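Local structure of glutamate racemase (Escherichia coli, 2JFN) at residues S35-L47 with G228-E240. The protein belongs to the Asp/Glu/hydantoin racemase family and is built from two alpha/beta lobes, each carrying a parallel or mostly parallel sheet flanked by helices. Numbering follows the deposited sequence.
With UMA (uridine-5'-diphosphate-N-acetylmuramoyl-L-alanine), chain C.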
ATOM      1  N   SER A  35      -5.576   1.076  -2.813  1.00 23.76           N
ATOM      2  CA  SER A  35      -5.128   2.102  -3.753  1.00 24.21           C
ATOM      3  C   SER A  35      -4.251   1.457  -4.835  1.00 24.34           C
ATOM      4  O   SER A  35      -4.303   1.847  -6.004  1.00 24.46           O
ATOM      5  CB  SER A  35      -4.351   3.222  -3.043  1.00 23.45           C
ATOM      6  OG  SER A  35      -3.106   2.773  -2.532  1.00 23.98           O
ATOM      7  N   VAL A  36      -3.461   0.464  -4.441  1.00 24.57           N
ATOM      8  CA  VAL A  36      -2.582  -0.237  -5.373  1.00 25.04           C
ATOM      9  C   VAL A  36      -3.416  -1.155  -6.248  1.00 25.61           C
ATOM     10  O   VAL A  36      -3.217  -1.235  -7.465  1.00 25.10           O
ATOM     11  CB  VAL A  36      -1.519  -1.074  -4.624  1.00 25.08           C
ATOM     12  CG1 VAL A  36      -0.614  -1.799  -5.626  1.00 25.12           C
ATOM     13  CG2 VAL A  36      -0.693  -0.164  -3.726  1.00 25.41           C
ATOM     14  N   TYR A  37      -4.363  -1.847  -5.622  1.00 26.15           N
ATOM     15  CA  TYR A  37      -5.240  -2.735  -6.359  1.00 26.62           C
ATOM     16  C   TYR A  37      -6.018  -1.956  -7.421  1.00 27.35           C
ATOM     17  O   TYR A  37      -6.170  -2.415  -8.549  1.00 27.42           O
ATOM     18  CB  TYR A  37      -6.211  -3.439  -5.397  1.00 26.04           C
ATOM     19  CG  TYR A  37      -7.499  -3.879  -6.045  1.00 26.11           C
ATOM     20  CD1 TYR A  37      -8.644  -3.086  -5.971  1.00 26.04           C
ATOM     21  CD2 TYR A  37      -7.568  -5.071  -6.767  1.00 26.28           C
ATOM     22  CE1 TYR A  37      -9.830  -3.468  -6.601  1.00 26.06           C
ATOM     23  CE2 TYR A  37      -8.747  -5.461  -7.403  1.00 26.29           C
ATOM     24  CZ  TYR A  37      -9.870  -4.657  -7.313  1.00 26.29           C
ATOM     25  OH  TYR A  37     -11.038  -5.041  -7.923  1.00 26.91           O
ATOM     26  N   ASP A  38      -6.503  -0.776  -7.056  1.00 28.14           N
ATOM     27  CA  ASP A  38      -7.274   0.049  -7.976  1.00 29.79           C
ATOM     28  C   ASP A  38      -6.498   0.310  -9.274  1.00 30.27           C
ATOM     29  O   ASP A  38      -7.067   0.241 -10.364  1.00 30.51           O
ATOM     30  CB  ASP A  38      -7.646   1.362  -7.280  1.00 30.37           C
ATOM     31  CG  ASP A  38      -8.853   2.038  -7.898  1.00 31.87           C
ATOM     32  OD1 ASP A  38      -9.666   1.352  -8.554  1.00 32.39           O
ATOM     33  OD2 ASP A  38      -9.000   3.268  -7.706  1.00 32.89           O
ATOM     34  N   GLU A  39      -5.202   0.592  -9.154  1.00 30.88           N
ATOM     35  CA  GLU A  39      -4.350   0.837 -10.321  1.00 32.05           C
ATOM     36  C   GLU A  39      -4.145  -0.459 -11.107  1.00 32.29           C
ATOM     37  O   GLU A  39      -4.181  -0.472 -12.338  1.00 31.60           O
ATOM     38  CB  GLU A  39      -2.985   1.371  -9.882  1.00 32.93           C
ATOM     39  CG  GLU A  39      -3.004   2.765  -9.277  1.00 35.19           C
ATOM     40  CD  GLU A  39      -3.039   3.863 -10.326  1.00 36.77           C
ATOM     41  OE1 GLU A  39      -2.979   5.051  -9.941  1.00 38.63           O
ATOM     42  OE2 GLU A  39      -3.119   3.546 -11.532  1.00 37.13           O
ATOM     43  N   ILE A  40      -3.924  -1.554 -10.392  1.00 32.60           N
ATOM     44  CA  ILE A  40      -3.724  -2.837 -11.049  1.00 33.11           C
ATOM     45  C   ILE A  40      -4.958  -3.269 -11.842  1.00 33.95           C
ATOM     46  O   ILE A  40      -4.842  -3.672 -13.002  1.00 33.92           O
ATOM     47  CB  ILE A  40      -3.364  -3.936 -10.031  1.00 32.73           C
ATOM     48  CG1 ILE A  40      -2.044  -3.590  -9.336  1.00 32.28           C
ATOM     49  CG2 ILE A  40      -3.256  -5.288 -10.735  1.00 32.95           C
ATOM     50  CD1 ILE A  40      -1.653  -4.562  -8.236  1.00 32.55           C
ATOM     51  N   ARG A  41      -6.138  -3.182 -11.232  1.00 34.92           N
ATOM     52  CA  ARG A  41      -7.357  -3.592 -11.922  1.00 36.38           C
ATOM     53  C   ARG A  41      -7.688  -2.687 -13.101  1.00 37.23           C
ATOM     54  O   ARG A  41      -8.335  -3.115 -14.050  1.00 36.68           O
ATOM     55  CB  ARG A  41      -8.559  -3.631 -10.972  1.00 36.95           C
ATOM     56  CG  ARG A  41      -9.064  -2.272 -10.523  1.00 38.65           C
ATOM     57  CD  ARG A  41     -10.550  -2.326 -10.175  1.00 40.05           C
ATOM     58  NE  ARG A  41     -11.006  -1.081  -9.561  1.00 41.30           N
ATOM     59  CZ  ARG A  41     -12.266  -0.824  -9.224  1.00 41.65           C
ATOM     60  NH1 ARG A  41     -13.216  -1.726  -9.444  1.00 41.91           N
ATOM     61  NH2 ARG A  41     -12.577   0.337  -8.663  1.00 42.04           N
ATOM     62  N   HIS A  42      -7.262  -1.432 -13.035  1.00 38.38           N
ATOM     63  CA  HIS A  42      -7.530  -0.519 -14.133  1.00 39.98           C
ATOM     64  C   HIS A  42      -6.739  -0.988 -15.356  1.00 40.26           C
ATOM     65  O   HIS A  42      -7.180  -0.834 -16.493  1.00 40.52           O
ATOM     66  CB  HIS A  42      -7.129   0.907 -13.745  1.00 40.97           C
ATOM     67  CG  HIS A  42      -7.415   1.921 -14.807  1.00 42.48           C
ATOM     68  ND1 HIS A  42      -6.709   1.982 -15.989  1.00 43.19           N
ATOM     69  CD2 HIS A  42      -8.336   2.913 -14.868  1.00 43.17           C
ATOM     70  CE1 HIS A  42      -7.180   2.968 -16.732  1.00 43.48           C
ATOM     71  NE2 HIS A  42      -8.169   3.549 -16.075  1.00 43.37           N
ATOM     72  N   LEU A  43      -5.575  -1.582 -15.106  1.00 40.38           N
ATOM     73  CA  LEU A  43      -4.716  -2.083 -16.169  1.00 40.54           C
ATOM     74  C   LEU A  43      -5.060  -3.527 -16.551  1.00 40.74           C
ATOM     75  O   LEU A  43      -4.998  -3.898 -17.723  1.00 40.80           O
ATOM     76  CB  LEU A  43      -3.252  -1.996 -15.725  1.00 40.84           C
ATOM     77  CG  LEU A  43      -2.165  -2.330 -16.748  1.00 40.88           C
ATOM     78  CD1 LEU A  43      -2.253  -1.353 -17.918  1.00 41.44           C
ATOM     79  CD2 LEU A  43      -0.792  -2.247 -16.093  1.00 40.98           C
ATOM     80  N   LEU A  44      -5.422  -4.335 -15.559  1.00 40.77           N
ATOM     81  CA  LEU A  44      -5.771  -5.745 -15.772  1.00 40.94           C
ATOM     82  C   LEU A  44      -7.103  -6.009 -15.075  1.00 41.15           C
ATOM     83  O   LEU A  44      -7.153  -6.633 -14.013  1.00 41.15           O
ATOM     84  CB  LEU A  44      -4.680  -6.632 -15.177  1.00 40.98           C
ATOM     85  CG  LEU A  44      -3.265  -6.312 -15.656  1.00 40.82           C
ATOM     86  CD1 LEU A  44      -2.251  -6.868 -14.683  1.00 40.73           C
ATOM     87  CD2 LEU A  44      -3.064  -6.879 -17.054  1.00 41.26           C
ATOM     88  N   PRO A  45      -8.209  -5.549 -15.680  1.00 41.22           N
ATOM     89  CA  PRO A  45      -9.570  -5.695 -15.153  1.00 41.13           C
ATOM     90  C   PRO A  45     -10.248  -7.063 -15.047  1.00 41.10           C
ATOM     91  O   PRO A  45     -11.220  -7.201 -14.302  1.00 41.10           O
ATOM     92  CB  PRO A  45     -10.371  -4.736 -16.033  1.00 41.22           C
ATOM     93  CG  PRO A  45      -9.674  -4.842 -17.347  1.00 41.02           C
ATOM     94  CD  PRO A  45      -8.217  -4.787 -16.943  1.00 41.47           C
ATOM     95  N   ASP A  46      -9.755  -8.075 -15.753  1.00 40.74           N
ATOM     96  CA  ASP A  46     -10.426  -9.375 -15.708  1.00 40.25           C
ATOM     97  C   ASP A  46      -9.809 -10.459 -14.828  1.00 38.90           C
ATOM     98  O   ASP A  46     -10.296 -11.588 -14.819  1.00 39.20           O
ATOM     99  CB  ASP A  46     -10.584  -9.930 -17.131  1.00 41.61           C
ATOM    100  CG  ASP A  46     -11.314  -8.971 -18.052  1.00 43.12           C
ATOM    101  OD1 ASP A  46     -12.465  -8.598 -17.732  1.00 43.83           O
ATOM    102  OD2 ASP A  46     -10.735  -8.592 -19.099  1.00 44.38           O
ATOM    103  N   LEU A  47      -8.756 -10.131 -14.087  1.00 36.81           N
ATOM    104  CA  LEU A  47      -8.104 -11.123 -13.237  1.00 34.74           C
ATOM    105  C   LEU A  47      -8.988 -11.580 -12.086  1.00 33.31           C
ATOM    106  O   LEU A  47     -10.013 -10.963 -11.789  1.00 33.06           O
ATOM    107  CB  LEU A  47      -6.807 -10.550 -12.661  1.00 34.94           C
ATOM    108  CG  LEU A  47      -5.817  -9.937 -13.651  1.00 34.69           C
ATOM    109  CD1 LEU A  47      -4.599  -9.445 -12.902  1.00 35.28           C
ATOM    110  CD2 LEU A  47      -5.424 -10.969 -14.693  1.00 35.67           C
ATOM    111  N   GLY A 228       1.492   3.280  -7.375  1.00 29.54           N
ATOM    112  CA  GLY A 228       0.378   2.571  -7.993  1.00 29.07           C
ATOM    113  C   GLY A 228       0.466   2.103  -9.438  1.00 29.10           C
ATOM    114  O   GLY A 228       0.424   0.896  -9.705  1.00 28.05           O
ATOM    115  N   ALA A 229       0.555   3.053 -10.370  1.00 28.66           N
ATOM    116  CA  ALA A 229       0.635   2.727 -11.789  1.00 28.46           C
ATOM    117  C   ALA A 229       1.871   1.890 -12.107  1.00 28.23           C
ATOM    118  O   ALA A 229       1.812   0.989 -12.936  1.00 28.75           O
ATOM    119  CB  ALA A 229       0.642   4.011 -12.622  1.00 28.89           C
ATOM    120  N   ALA A 230       2.985   2.179 -11.444  1.00 28.21           N
ATOM    121  CA  ALA A 230       4.216   1.424 -11.684  1.00 28.47           C
ATOM    122  C   ALA A 230       4.092  -0.021 -11.202  1.00 29.04           C
ATOM    123  O   ALA A 230       4.689  -0.934 -11.790  1.00 28.26           O
ATOM    124  CB  ALA A 230       5.388   2.095 -10.996  1.00 28.62           C
ATOM    125  N   ILE A 231       3.330  -0.221 -10.123  1.00 28.95           N
ATOM    126  CA  ILE A 231       3.116  -1.557  -9.571  1.00 29.12           C
ATOM    127  C   ILE A 231       2.265  -2.331 -10.556  1.00 29.33           C
ATOM    128  O   ILE A 231       2.489  -3.518 -10.802  1.00 29.46           O
ATOM    129  CB  ILE A 231       2.355  -1.504  -8.227  1.00 29.08           C
ATOM    130  CG1 ILE A 231       3.170  -0.722  -7.203  1.00 29.21           C
ATOM    131  CG2 ILE A 231       2.062  -2.927  -7.729  1.00 28.24           C
ATOM    132  CD1 ILE A 231       4.493  -1.338  -6.900  1.00 28.47           C
ATOM    133  N   ALA A 232       1.273  -1.646 -11.108  1.00 29.68           N
ATOM    134  CA  ALA A 232       0.377  -2.247 -12.079  1.00 30.26           C
ATOM    135  C   ALA A 232       1.217  -2.743 -13.263  1.00 31.19           C
ATOM    136  O   ALA A 232       1.105  -3.903 -13.668  1.00 31.16           O
ATOM    137  CB  ALA A 232      -0.643  -1.221 -12.540  1.00 30.00           C
ATOM    138  N   ARG A 233       2.066  -1.867 -13.803  1.00 31.62           N
ATOM    139  CA  ARG A 233       2.921  -2.241 -14.930  1.00 32.55           C
ATOM    140  C   ARG A 233       3.832  -3.415 -14.571  1.00 32.57           C
ATOM    141  O   ARG A 233       4.011  -4.330 -15.369  1.00 32.69           O
ATOM    142  CB  ARG A 233       3.767  -1.045 -15.392  1.00 32.86           C
ATOM    143  CG  ARG A 233       2.964   0.071 -16.063  1.00 32.98           C
ATOM    144  CD  ARG A 233       3.897   1.068 -16.747  1.00 34.06           C
ATOM    145  NE  ARG A 233       4.732   1.796 -15.793  1.00 34.89           N
ATOM    146  CZ  ARG A 233       4.330   2.875 -15.125  1.00 35.40           C
ATOM    147  NH1 ARG A 233       3.110   3.358 -15.314  1.00 35.59           N
ATOM    148  NH2 ARG A 233       5.142   3.464 -14.258  1.00 35.89           N
ATOM    149  N   ARG A 234       4.407  -3.396 -13.373  1.00 32.61           N
ATOM    150  CA  ARG A 234       5.281  -4.488 -12.945  1.00 32.84           C
ATOM    151  C   ARG A 234       4.489  -5.796 -12.835  1.00 33.23           C
ATOM    152  O   ARG A 234       5.005  -6.874 -13.152  1.00 33.10           O
ATOM    153  CB  ARG A 234       5.925  -4.157 -11.598  1.00 32.78           C
ATOM    154  CG  ARG A 234       6.817  -5.259 -11.043  1.00 33.27           C
ATOM    155  CD  ARG A 234       7.959  -5.622 -11.996  1.00 33.63           C
ATOM    156  NE  ARG A 234       8.909  -6.529 -11.357  1.00 34.67           N
ATOM    157  CZ  ARG A 234       9.973  -7.052 -11.958  1.00 34.84           C
ATOM    158  NH1 ARG A 234      10.229  -6.761 -13.226  1.00 35.01           N
ATOM    159  NH2 ARG A 234      10.784  -7.861 -11.287  1.00 35.15           N
ATOM    160  N   THR A 235       3.237  -5.692 -12.396  1.00 32.93           N
ATOM    161  CA  THR A 235       2.359  -6.852 -12.251  1.00 33.19           C
ATOM    162  C   THR A 235       2.055  -7.452 -13.622  1.00 33.74           C
ATOM    163  O   THR A 235       2.135  -8.671 -13.813  1.00 33.08           O
ATOM    164  CB  THR A 235       1.038  -6.459 -11.543  1.00 32.74           C
ATOM    165  OG1 THR A 235       1.329  -6.090 -10.190  1.00 32.01           O
ATOM    166  CG2 THR A 235       0.039  -7.625 -11.545  1.00 32.30           C
ATOM    167  N   ALA A 236       1.720  -6.589 -14.577  1.00 34.60           N
ATOM    168  CA  ALA A 236       1.426  -7.034 -15.934  1.00 35.65           C
ATOM    169  C   ALA A 236       2.660  -7.697 -16.552  1.00 36.35           C
ATOM    170  O   ALA A 236       2.543  -8.681 -17.279  1.00 36.64           O
ATOM    171  CB  ALA A 236       0.981  -5.852 -16.790  1.00 35.86           C
ATOM    172  N   TRP A 237       3.844  -7.168 -16.260  1.00 37.16           N
ATOM    173  CA  TRP A 237       5.068  -7.745 -16.809  1.00 38.00           C
ATOM    174  C   TRP A 237       5.334  -9.136 -16.223  1.00 38.01           C
ATOM    175  O   TRP A 237       5.736 -10.057 -16.939  1.00 37.78           O
ATOM    176  CB  TRP A 237       6.272  -6.847 -16.517  1.00 38.98           C
ATOM    177  CG  TRP A 237       7.520  -7.266 -17.255  1.00 40.50           C
ATOM    178  CD1 TRP A 237       7.842  -6.980 -18.556  1.00 41.31           C
ATOM    179  CD2 TRP A 237       8.592  -8.074 -16.748  1.00 40.98           C
ATOM    180  NE1 TRP A 237       9.048  -7.557 -18.887  1.00 41.47           N
ATOM    181  CE2 TRP A 237       9.530  -8.234 -17.796  1.00 41.43           C
ATOM    182  CE3 TRP A 237       8.853  -8.679 -15.512  1.00 41.27           C
ATOM    183  CZ2 TRP A 237      10.709  -8.974 -17.644  1.00 41.56           C
ATOM    184  CZ3 TRP A 237      10.026  -9.418 -15.361  1.00 41.51           C
ATOM    185  CH2 TRP A 237      10.939  -9.557 -16.423  1.00 41.65           C
ATOM    186  N   LEU A 238       5.117  -9.281 -14.920  1.00 37.56           N
ATOM    187  CA  LEU A 238       5.346 -10.555 -14.249  1.00 37.57           C
ATOM    188  C   LEU A 238       4.329 -11.606 -14.665  1.00 37.81           C
ATOM    189  O   LEU A 238       4.656 -12.790 -14.766  1.00 37.91           O
ATOM    190  CB  LEU A 238       5.314 -10.367 -12.731  1.00 36.67           C
ATOM    191  CG  LEU A 238       6.474  -9.549 -12.167  1.00 36.43           C
ATOM    192  CD1 LEU A 238       6.251  -9.277 -10.698  1.00 36.24           C
ATOM    193  CD2 LEU A 238       7.782 -10.299 -12.375  1.00 36.56           C
ATOM    194  N   LEU A 239       3.095 -11.185 -14.906  1.00 38.48           N
ATOM    195  CA  LEU A 239       2.072 -12.131 -15.321  1.00 39.58           C
ATOM    196  C   LEU A 239       2.416 -12.644 -16.717  1.00 40.79           C
ATOM    197  O   LEU A 239       1.929 -13.691 -17.144  1.00 40.92           O
ATOM    198  CB  LEU A 239       0.696 -11.463 -15.327  1.00 39.09           C
ATOM    199  CG  LEU A 239       0.118 -11.137 -13.942  1.00 38.87           C
ATOM    200  CD1 LEU A 239      -1.179 -10.366 -14.090  1.00 38.45           C
ATOM    201  CD2 LEU A 239      -0.105 -12.430 -13.162  1.00 38.47           C
ATOM    202  N   GLU A 240       3.273 -11.904 -17.413  1.00 41.65           N
ATOM    203  CA  GLU A 240       3.674 -12.272 -18.763  1.00 42.84           C
ATOM    204  C   GLU A 240       4.961 -13.072 -18.831  1.00 43.09           C
ATOM    205  O   GLU A 240       5.082 -13.980 -19.649  1.00 43.08           O
ATOM    206  CB  GLU A 240       3.834 -11.018 -19.630  1.00 43.65           C
ATOM    207  CG  GLU A 240       2.533 -10.290 -19.931  1.00 45.38           C
ATOM    208  CD  GLU A 240       1.496 -11.197 -20.572  1.00 46.58           C
ATOM    209  OE1 GLU A 240       1.824 -11.849 -21.592  1.00 47.04           O
ATOM    210  OE2 GLU A 240       0.354 -11.256 -20.057  1.00 47.22           O
TER
HETATM  211  N1  UMA C1286       7.736   0.521  -7.664  1.00 29.94           N
HETATM  212  C2  UMA C1286       7.669  -0.412  -6.511  1.00 29.32           C
HETATM  213  N3  UMA C1286       7.655  -1.759  -6.839  1.00 29.55           N
HETATM  214  C4  UMA C1286       7.700  -2.290  -8.137  1.00 29.59           C
HETATM  215  C5  UMA C1286       7.768  -1.277  -9.272  1.00 29.56           C
HETATM  216  C6  UMA C1286       7.779   0.040  -8.982  1.00 29.26           C
HETATM  217  O2  UMA C1286       7.623  -0.050  -5.345  1.00 29.70           O
HETATM  218  O4  UMA C1286       7.676  -3.501  -8.296  1.00 30.57           O
HETATM  219  C1B UMA C1286       7.750   1.988  -7.326  1.00 29.97           C
HETATM  220  C2B UMA C1286       9.154   2.451  -6.979  1.00 30.33           C
HETATM  221  O2' UMA C1286       9.209   3.401  -5.845  1.00 29.77           O
HETATM  222  C3B UMA C1286       9.760   3.039  -8.210  1.00 30.56           C
HETATM  223  C4B UMA C1286       8.504   3.641  -8.811  1.00 31.30           C
HETATM  224  O4B UMA C1286       7.413   2.822  -8.408  1.00 30.67           O
HETATM  225  O3B UMA C1286      10.739   3.980  -7.696  1.00 31.06           O
HETATM  226  C5B UMA C1286       8.481   3.688 -10.287  1.00 31.78           C
HETATM  227  O5B UMA C1286       8.874   2.469 -10.808  1.00 33.40           O
HETATM  228  PA  UMA C1286       9.151   2.219 -12.353  1.00 34.79           P
HETATM  229  O1A UMA C1286       9.070   0.759 -12.502  1.00 34.47           O
HETATM  230  O2A UMA C1286       8.226   2.983 -13.126  1.00 33.73           O
HETATM  231  O3A UMA C1286      10.691   2.697 -12.514  1.00 35.18           O
HETATM  232  PB  UMA C1286      11.831   3.104 -11.474  1.00 37.02           P
HETATM  233  O1B UMA C1286      11.479   4.278 -10.705  1.00 36.86           O
HETATM  234  O2B UMA C1286      13.104   3.107 -12.200  1.00 37.25           O
HETATM  235  O1' UMA C1286      11.865   1.745 -10.553  1.00 37.25           O
HETATM  236  C1' UMA C1286      12.878   0.738 -10.549  1.00 37.93           C
HETATM  237  C2' UMA C1286      12.292  -0.642 -10.405  1.00 38.46           C
HETATM  238  N2' UMA C1286      11.399  -0.982 -11.528  1.00 38.63           N
HETATM  239  C7' UMA C1286      11.713  -1.930 -12.426  1.00 39.00           C
HETATM  240  O7' UMA C1286      12.671  -2.682 -12.272  1.00 39.50           O
HETATM  241  C8' UMA C1286      10.841  -2.085 -13.655  1.00 39.26           C
HETATM  242  C3' UMA C1286      11.556  -0.712  -9.056  1.00 38.65           C
HETATM  243  O3' UMA C1286      11.043  -2.067  -8.817  1.00 39.05           O
HETATM  244  C4' UMA C1286      12.489  -0.315  -7.887  1.00 38.99           C
HETATM  245  O4' UMA C1286      11.797  -0.348  -6.655  1.00 39.14           O
HETATM  246  C5' UMA C1286      13.069   1.081  -8.132  1.00 39.08           C
HETATM  247  O5' UMA C1286      13.753   1.079  -9.442  1.00 38.34           O
HETATM  248  C6' UMA C1286      14.106   1.500  -7.105  1.00 39.49           C
HETATM  249  O6' UMA C1286      15.137   0.527  -7.024  1.00 40.33           O
HETATM  250  C18 UMA C1286      11.750  -3.330  -8.900  1.00 39.32           C
HETATM  251  C19 UMA C1286      12.242  -3.834  -7.583  1.00 39.68           C
HETATM  252  O18 UMA C1286      13.248  -4.516  -7.507  1.00 40.46           O
HETATM  253  C20 UMA C1286      10.897  -4.307  -9.737  1.00 39.34           C
HETATM  254  N4  UMA C1286      11.493  -3.479  -6.526  1.00 39.52           N
HETATM  255  C21 UMA C1286      11.672  -3.961  -5.149  1.00 39.62           C
HETATM  256  C22 UMA C1286      11.767  -5.509  -5.001  1.00 39.22           C
HETATM  257  O19 UMA C1286      11.145  -6.203  -5.836  1.00 39.54           O
HETATM  258  O20 UMA C1286      12.465  -5.994  -4.074  1.00 39.22           O
HETATM  259  C23 UMA C1286      10.526  -3.436  -4.276  1.00 39.39           C
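With CG1 of Val36 anti to the backbone nitrogen (chi1 180°) and CG2 of Ile231 likewise, these methyls meet across the helix pair, Val36 CG1 3.6 Å from Ile231 CG2. They join two neighbouring helices of an alpha/beta racemase lobe, 33-43 and 228-241; the axes of segments 35-43 and 228-240 approach to 7.9 Å at a crossing angle of -51°. Both helices pack on strand 87-90, where Ile40 and Ile231 share Val89. Small residues permit the close approach. Gly228 lies under the bent chain of Glu39, whose CB sits 3.4 Å from Gly228 O. One turn on, the Ala232 methyl presses against the backbone of the other helix, 3.6 Å from Glu39 O, with Leu43 CD2 at its flank. Ile40 runs roughly at right angles to Thr235, whose buried hydroxyl is satisfied within its own helix: OG1 donates to Ile231 O (2.9 Å) from above the carbonyl plane, while Thr235 N reaches that oxygen from the opposite face. Helix 228-241 also lines the UDP-N-acetylmuramoyl-L-alanine pocket: Ile231 CD1 lies 3.2 Å from the ligand N3, and Arg233, whose side chain starts away from helix 33-43, makes a weak hydrogen bond from NH2 to O2A. Ile231 thus spans from the interhelix contact to the ligand. Beyond the end of helix 33-43, Leu44 and Leu47 each meet Leu239 tip to tip, both CD1 methyls lying 3.7 Å from Leu239 CD1.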